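Local coordinates for protein 223aa long hypothetical arylmalonate decarboxylase (Sulfolobus tokodaii, PDB 2DGD) that is of unproven function but probably acts as a lyase of the arylmalonate decarboxylase family, within the Asp/Glu racemase clan, and assembles as an octamer, at residues A[16-22]-A[180-186]; A[169-173]-A[195-199]. All coordinates share one frame; numbering follows the deposited sequence.

Contact 1: residues A[16-22]-A[180-186]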
ATOM      1  N   ASN A  16      19.499   0.792  31.322  1.00 28.15           N
ATOM      2  CA  ASN A  16      19.586   1.155  29.918  1.00 27.35           C
ATOM      3  C   ASN A  16      18.236   0.819  29.285  1.00 27.49           C
ATOM      4  O   ASN A  16      17.855  -0.349  29.217  1.00 28.63           O
ATOM      5  CB  ASN A  16      20.689   0.354  29.227  1.00 26.10           C
ATOM      6  CG  ASN A  16      20.819   0.694  27.753  1.00 24.98           C
ATOM      7  OD1 ASN A  16      19.832   0.712  27.016  1.00 22.25           O
ATOM      8  ND2 ASN A  16      22.043   0.959  27.316  1.00 25.89           N
ATOM      9  N   ALA A  17      17.512   1.830  28.820  1.00 26.28           N
ATOM     10  CA  ALA A  17      16.212   1.578  28.216  1.00 26.79           C
ATOM     11  C   ALA A  17      16.165   1.894  26.728  1.00 27.12           C
ATOM     12  O   ALA A  17      15.106   1.828  26.110  1.00 27.34           O
ATOM     13  CB  ALA A  17      15.136   2.371  28.944  1.00 26.69           C
ATOM     14  N   GLY A  18      17.313   2.215  26.146  1.00 26.84           N
ATOM     15  CA  GLY A  18      17.332   2.545  24.736  1.00 26.77           C
ATOM     16  C   GLY A  18      17.908   1.510  23.790  1.00 28.28           C
ATOM     17  O   GLY A  18      17.466   1.403  22.646  1.00 28.52           O
HETATM   18  N   MSE A  19      18.882   0.734  24.254  1.00 28.64           N
HETATM   19  CA  MSE A  19      19.520  -0.254  23.400  1.00 28.31           C
HETATM   20  C   MSE A  19      18.635  -1.396  22.913  1.00 26.92           C
HETATM   21  O   MSE A  19      18.718  -1.792  21.757  1.00 28.02           O
HETATM   22  CB  MSE A  19      20.762  -0.823  24.092  1.00 31.00           C
HETATM   23  CG  MSE A  19      21.464  -1.888  23.259  1.00 35.23           C
HETATM   24 SE   MSE A  19      23.252  -2.314  23.826  1.00 39.12          SE
HETATM   25  CE  MSE A  19      24.162  -2.007  22.148  1.00 36.64           C
ATOM     26  N   GLU A  20      17.802  -1.940  23.784  1.00 25.87           N
ATOM     27  CA  GLU A  20      16.940  -3.042  23.389  1.00 24.95           C
ATOM     28  C   GLU A  20      16.008  -2.608  22.271  1.00 24.87           C
ATOM     29  O   GLU A  20      15.772  -3.352  21.321  1.00 25.37           O
ATOM     30  CB  GLU A  20      16.159  -3.545  24.602  1.00 25.23           C
ATOM     31  CG  GLU A  20      17.060  -4.216  25.626  1.00 26.34           C
ATOM     32  CD  GLU A  20      16.408  -4.378  26.975  1.00 27.38           C
ATOM     33  OE1 GLU A  20      15.966  -3.362  27.539  1.00 28.19           O
ATOM     34  OE2 GLU A  20      16.342  -5.518  27.481  1.00 29.47           O
ATOM     35  N   TYR A  21      15.487  -1.392  22.375  1.00 24.89           N
ATOM     36  CA  TYR A  21      14.590  -0.861  21.354  1.00 23.30           C
ATOM     37  C   TYR A  21      15.327  -0.732  20.017  1.00 22.57           C
ATOM     38  O   TYR A  21      14.842  -1.204  18.993  1.00 22.04           O
ATOM     39  CB  TYR A  21      14.053   0.502  21.786  1.00 22.76           C
ATOM     40  CG  TYR A  21      13.286   1.225  20.705  1.00 22.94           C
ATOM     41  CD1 TYR A  21      11.944   0.927  20.445  1.00 21.57           C
ATOM     42  CD2 TYR A  21      13.909   2.203  19.926  1.00 22.41           C
ATOM     43  CE1 TYR A  21      11.243   1.594  19.438  1.00 20.61           C
ATOM     44  CE2 TYR A  21      13.218   2.871  18.920  1.00 21.53           C
ATOM     45  CZ  TYR A  21      11.890   2.565  18.682  1.00 20.95           C
ATOM     46  OH  TYR A  21      11.225   3.248  17.692  1.00 20.69           O
ATOM     47  N   ASP A  22      16.491  -0.086  20.033  1.00 21.81           N
ATOM     48  CA  ASP A  22      17.294   0.083  18.822  1.00 21.78           C
ATOM     49  C   ASP A  22      17.592  -1.260  18.165  1.00 21.74           C
ATOM     50  O   ASP A  22      17.369  -1.440  16.968  1.00 20.63           O
ATOM     51  CB  ASP A  22      18.619   0.783  19.140  1.00 21.54           C
ATOM     52  CG  ASP A  22      18.483   2.289  19.209  1.00 22.79           C
ATOM     53  OD1 ASP A  22      19.483   2.961  19.539  1.00 24.07           O
ATOM     54  OD2 ASP A  22      17.384   2.805  18.929  1.00 23.15           O
ATOM     55  N   THR A 180      25.212   3.551  24.518  1.00 24.04           N
ATOM     56  CA  THR A 180      24.178   2.649  24.048  1.00 22.95           C
ATOM     57  C   THR A 180      22.841   2.887  24.720  1.00 22.64           C
ATOM     58  O   THR A 180      21.849   2.268  24.343  1.00 22.37           O
ATOM     59  CB  THR A 180      24.572   1.184  24.278  1.00 22.81           C
ATOM     60  OG1 THR A 180      24.739   0.951  25.682  1.00 23.10           O
ATOM     61  CG2 THR A 180      25.856   0.860  23.547  1.00 22.15           C
ATOM     62  N   ALA A 181      22.807   3.775  25.710  1.00 23.18           N
ATOM     63  CA  ALA A 181      21.548   4.080  26.408  1.00 23.47           C
ATOM     64  C   ALA A 181      20.648   4.973  25.542  1.00 23.45           C
ATOM     65  O   ALA A 181      19.434   5.016  25.728  1.00 23.21           O
ATOM     66  CB  ALA A 181      21.827   4.755  27.731  1.00 22.00           C
ATOM     67  N   LEU A 182      21.254   5.688  24.598  1.00 22.69           N
ATOM     68  CA  LEU A 182      20.505   6.545  23.696  1.00 21.24           C
ATOM     69  C   LEU A 182      19.870   5.714  22.589  1.00 21.48           C
ATOM     70  O   LEU A 182      20.520   4.853  21.997  1.00 23.51           O
ATOM     71  CB  LEU A 182      21.431   7.577  23.054  1.00 20.26           C
ATOM     72  CG  LEU A 182      21.914   8.776  23.873  1.00 20.40           C
ATOM     73  CD1 LEU A 182      22.911   9.578  23.041  1.00 17.56           C
ATOM     74  CD2 LEU A 182      20.732   9.649  24.283  1.00 17.59           C
ATOM     75  N   SER A 183      18.595   5.956  22.322  1.00 20.08           N
ATOM     76  CA  SER A 183      17.914   5.257  21.245  1.00 19.14           C
ATOM     77  C   SER A 183      18.146   6.142  20.023  1.00 19.99           C
ATOM     78  O   SER A 183      17.500   7.189  19.862  1.00 19.47           O
ATOM     79  CB  SER A 183      16.429   5.152  21.536  1.00 17.11           C
ATOM     80  OG  SER A 183      15.759   4.598  20.425  1.00 18.34           O
ATOM     81  N   THR A 184      19.077   5.723  19.174  1.00 19.60           N
ATOM     82  CA  THR A 184      19.449   6.500  18.002  1.00 20.04           C
ATOM     83  C   THR A 184      18.916   6.006  16.668  1.00 20.18           C
ATOM     84  O   THR A 184      19.222   6.579  15.632  1.00 20.29           O
ATOM     85  CB  THR A 184      20.976   6.585  17.911  1.00 19.81           C
ATOM     86  OG1 THR A 184      21.526   5.266  18.028  1.00 18.83           O
ATOM     87  CG2 THR A 184      21.526   7.446  19.031  1.00 18.87           C
ATOM     88  N   TYR A 185      18.108   4.956  16.688  1.00 22.06           N
ATOM     89  CA  TYR A 185      17.569   4.400  15.450  1.00 22.36           C
ATOM     90  C   TYR A 185      17.043   5.440  14.453  1.00 22.90           C
ATOM     91  O   TYR A 185      17.383   5.391  13.275  1.00 23.94           O
ATOM     92  CB  TYR A 185      16.465   3.395  15.763  1.00 22.38           C
ATOM     93  CG  TYR A 185      15.967   2.685  14.535  1.00 23.52           C
ATOM     94  CD1 TYR A 185      14.680   2.906  14.043  1.00 21.75           C
ATOM     95  CD2 TYR A 185      16.799   1.816  13.839  1.00 24.38           C
ATOM     96  CE1 TYR A 185      14.243   2.277  12.885  1.00 21.81           C
ATOM     97  CE2 TYR A 185      16.369   1.181  12.685  1.00 24.30           C
ATOM     98  CZ  TYR A 185      15.092   1.418  12.213  1.00 22.61           C
ATOM     99  OH  TYR A 185      14.678   0.788  11.069  1.00 23.08           O
ATOM    100  N   GLU A 186      16.215   6.371  14.917  1.00 22.85           N
ATOM    101  CA  GLU A 186      15.662   7.399  14.038  1.00 22.89           C
ATOM    102  C   GLU A 186      16.591   8.602  13.871  1.00 23.22           C
ATOM    103  O   GLU A 186      16.929   8.988  12.749  1.00 22.89           O
ATOM    104  CB  GLU A 186      14.302   7.894  14.558  1.00 23.06           C
ATOM    105  CG  GLU A 186      13.209   6.843  14.636  1.00 24.38           C
ATOM    106  CD  GLU A 186      13.245   6.027  15.929  1.00 29.83           C
ATOM    107  OE1 GLU A 186      12.416   5.090  16.062  1.00 30.19           O
ATOM    108  OE2 GLU A 186      14.090   6.323  16.816  1.00 29.72           O
TER

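Contact 2: residues A[169-173]-A[195-199]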
ATOM      1  N   VAL A 169      30.473  20.425  12.410  1.00 30.75           N
ATOM      2  CA  VAL A 169      30.082  19.096  11.959  1.00 28.10           C
ATOM      3  C   VAL A 169      30.388  18.893  10.488  1.00 27.55           C
ATOM      4  O   VAL A 169      30.843  17.817  10.090  1.00 27.90           O
ATOM      5  CB  VAL A 169      28.579  18.830  12.200  1.00 27.03           C
ATOM      6  CG1 VAL A 169      28.152  17.559  11.484  1.00 26.16           C
ATOM      7  CG2 VAL A 169      28.309  18.688  13.685  1.00 24.96           C
ATOM      8  N   LEU A 170      30.148  19.931   9.687  1.00 25.88           N
ATOM      9  CA  LEU A 170      30.389  19.867   8.249  1.00 23.12           C
ATOM     10  C   LEU A 170      31.854  19.749   7.909  1.00 22.40           C
ATOM     11  O   LEU A 170      32.201  19.517   6.762  1.00 21.80           O
ATOM     12  CB  LEU A 170      29.809  21.096   7.551  1.00 19.63           C
ATOM     13  CG  LEU A 170      28.284  21.167   7.554  1.00 17.61           C
ATOM     14  CD1 LEU A 170      27.838  22.382   6.766  1.00 16.08           C
ATOM     15  CD2 LEU A 170      27.698  19.894   6.950  1.00 12.56           C
ATOM     16  N   LYS A 171      32.711  19.918   8.907  1.00 23.80           N
ATOM     17  CA  LYS A 171      34.146  19.811   8.691  1.00 24.96           C
ATOM     18  C   LYS A 171      34.627  18.387   8.931  1.00 25.50           C
ATOM     19  O   LYS A 171      35.767  18.050   8.628  1.00 26.88           O
ATOM     20  CB  LYS A 171      34.905  20.750   9.629  1.00 25.16           C
ATOM     21  CG  LYS A 171      34.665  22.220   9.382  1.00 26.81           C
ATOM     22  CD  LYS A 171      35.303  23.028  10.490  1.00 29.47           C
ATOM     23  CE  LYS A 171      35.140  24.514  10.275  1.00 29.93           C
ATOM     24  NZ  LYS A 171      35.664  25.222  11.472  1.00 33.84           N
ATOM     25  N   ALA A 172      33.757  17.550   9.481  1.00 26.30           N
ATOM     26  CA  ALA A 172      34.115  16.168   9.780  1.00 26.07           C
ATOM     27  C   ALA A 172      33.811  15.218   8.626  1.00 25.34           C
ATOM     28  O   ALA A 172      33.124  15.581   7.670  1.00 23.92           O
ATOM     29  CB  ALA A 172      33.381  15.707  11.042  1.00 26.70           C
ATOM     30  N   ASP A 173      34.340  14.003   8.717  1.00 25.11           N
ATOM     31  CA  ASP A 173      34.104  12.991   7.696  1.00 26.19           C
ATOM     32  C   ASP A 173      32.916  12.162   8.137  1.00 26.63           C
ATOM     33  O   ASP A 173      32.294  11.464   7.336  1.00 26.67           O
ATOM     34  CB  ASP A 173      35.308  12.062   7.546  1.00 26.71           C
ATOM     35  CG  ASP A 173      36.522  12.770   7.019  1.00 28.28           C
ATOM     36  OD1 ASP A 173      36.387  13.474   6.001  1.00 30.36           O
ATOM     37  OD2 ASP A 173      37.612  12.619   7.615  1.00 29.82           O
ATOM     38  N   LEU A 195      23.011  15.746   6.860  1.00 27.38           N
ATOM     39  CA  LEU A 195      24.422  16.105   6.817  1.00 27.61           C
ATOM     40  C   LEU A 195      25.170  15.480   5.644  1.00 28.45           C
ATOM     41  O   LEU A 195      26.289  15.876   5.335  1.00 28.92           O
ATOM     42  CB  LEU A 195      25.104  15.696   8.122  1.00 26.34           C
ATOM     43  CG  LEU A 195      24.539  16.292   9.407  1.00 25.61           C
ATOM     44  CD1 LEU A 195      25.338  15.767  10.574  1.00 26.46           C
ATOM     45  CD2 LEU A 195      24.605  17.806   9.360  1.00 25.26           C
ATOM     46  N   ASP A 196      24.550  14.504   4.998  1.00 29.40           N
ATOM     47  CA  ASP A 196      25.167  13.824   3.867  1.00 30.45           C
ATOM     48  C   ASP A 196      26.541  13.253   4.216  1.00 29.32           C
ATOM     49  O   ASP A 196      27.514  13.462   3.502  1.00 30.18           O
ATOM     50  CB  ASP A 196      25.296  14.773   2.673  1.00 32.23           C
ATOM     51  CG  ASP A 196      25.841  14.075   1.428  1.00 36.20           C
ATOM     52  OD1 ASP A 196      26.173  14.771   0.440  1.00 37.84           O
ATOM     53  OD2 ASP A 196      25.936  12.825   1.432  1.00 37.51           O
HETATM   54  N   MSE A 197      26.614  12.531   5.322  1.00 29.13           N
HETATM   55  CA  MSE A 197      27.855  11.903   5.765  1.00 28.66           C
HETATM   56  C   MSE A 197      27.461  10.813   6.741  1.00 26.73           C
HETATM   57  O   MSE A 197      26.380  10.854   7.324  1.00 25.78           O
HETATM   58  CB  MSE A 197      28.764  12.912   6.466  1.00 31.80           C
HETATM   59  CG  MSE A 197      28.169  13.508   7.734  1.00 36.36           C
HETATM   60 SE   MSE A 197      29.429  14.537   8.776  1.00 39.86          SE
HETATM   61  CE  MSE A 197      29.278  16.220   7.789  1.00 37.27           C
ATOM     62  N   PRO A 198      28.324   9.814   6.931  1.00 25.22           N
ATOM     63  CA  PRO A 198      27.931   8.770   7.877  1.00 24.67           C
ATOM     64  C   PRO A 198      27.768   9.297   9.305  1.00 24.61           C
ATOM     65  O   PRO A 198      28.588  10.070   9.799  1.00 24.83           O
ATOM     66  CB  PRO A 198      29.054   7.740   7.741  1.00 23.10           C
ATOM     67  CG  PRO A 198      30.223   8.556   7.310  1.00 23.32           C
ATOM     68  CD  PRO A 198      29.626   9.514   6.318  1.00 24.25           C
ATOM     69  N   VAL A 199      26.676   8.901   9.947  1.00 23.25           N
ATOM     70  CA  VAL A 199      26.404   9.293  11.319  1.00 22.21           C
ATOM     71  C   VAL A 199      26.337   7.966  12.058  1.00 22.07           C
ATOM     72  O   VAL A 199      25.361   7.232  11.926  1.00 22.92           O
ATOM     73  CB  VAL A 199      25.063  10.040  11.432  1.00 22.15           C
ATOM     74  CG1 VAL A 199      24.780  10.388  12.887  1.00 21.79           C
ATOM     75  CG2 VAL A 199      25.112  11.303  10.591  1.00 20.01           C
TER

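Contact 1: residues A[16-22]-A[180-186]
D22, in the first turn of helix 19-26, turns its carboxylate to the backbone N atoms of T184 and Y185 and the hydroxyl of S183. OD1 accepts the backbone N of T184 at 2.8 Å through its syn lone pair. OD2 of D22 takes two donors from opposite faces of the carboxylate plane: OG of S183 lies 2.8 Å from OD2 of D22, and N of Y185 lies 3.2 Å from OD2 of D22. N203 also donates to OD1, so the buried group is gripped through both oxygens and its rotation is fixed. The neighbouring Y21 donates its OH to OE1 of E186 (2.7 Å); ring and carboxylate lie 26° apart, nearly coplanar, with OE1 at the ring edge. The loop 180-186 links strand 174-177 to helix 187-195, whereas helix 19-26 follows strand 6-13 of the other sheet, so the contact ties the two alpha/beta halves of this Asp/Glu-racemase-type fold. N16 closes an Asx motif, its OD1 accepting the N of M19 at 2.9 Å. With CG anti to the backbone N (chi1 180°), its amide swings toward T180, where ND2 gives the carbonyl O a weak bond; OG1 of T180 bonds the carbonyl O of G73. Selenomethionine M19 lies against T180, CE to CG2 3.6 Å. G18 brings its CA to 3.4 Å from the O of A181 in a CA-H...O contact.

Contact 2: residues A[169-173]-A[195-199]
Two connections at one end of the four-stranded parallel sheet meet here: residues 169-173 lead from helix 166-169 into strand 174-177, and residues 195-199 lead from helix 187-195 into strand 199-201. V169 to A172 form a type I beta turn, closed by the bond from the N of A172 to the O of V169 at 3.0 Å. Selenomethionine M197 reaches across to this turn. Its CG sits between the backbone N and the carbonyl carbon (chi1 62°), and the chain bends at chi3 (83°), which carries the terminal methyl CE over the turn: CE lies 3.2 Å from the O of V169 and 3.8 Å from the CA of L170. SE lies close to the carbonyl oxygens of V169 and A172, so the selenoether end is set against the turn's backbone as much as against its side chains. Beside it, V169 and L195 meet at about a right angle, CG1 of V169 touching CD1 of L195 at 3.5 Å. L170 packs more loosely, its CD2 4.1 Å from CE of M197; its side chain also packs on K215 of a neighbouring subunit. At the other end of the contact, the ring of P198 approaches the carbonyl of D173, CD to O 3.5 Å. The carboxylate of D173 is engaged by the backbone N of K110 and of R109, holding the start of strand 174-177 beside that of strand 110-115. V169, L195 and M197 all pack on V175, joining the cluster to the sheet. At the end of the sheet where neighbouring parallel strands begin, this largely apolar packing joins the turns leading into the two strands that a beta-alpha-beta crossover links, as in alpha/beta folds.

How the contacts relate
The centres of the two contacts lie 22 Å apart, and their nearest atoms about 7 Å, without touching. Along the chain the order is 16-22, 169-173, 180-186, 195-199, so the segments alternate. Strand 174-177 joins them: it starts just after 169-173 and runs on into the loop 180-186, after which helix 187-195 returns the chain to 195-199. Contact 2 therefore sits at the end of the sheet where both strands of this beta-alpha-beta unit begin, and contact 1 beyond the far end of strand 174-177. Contact 2 packs within the four-stranded half, whereas contact 1 is buried near the chain centre and joins that half to the three-stranded one, in the region where this clan usually places its active site.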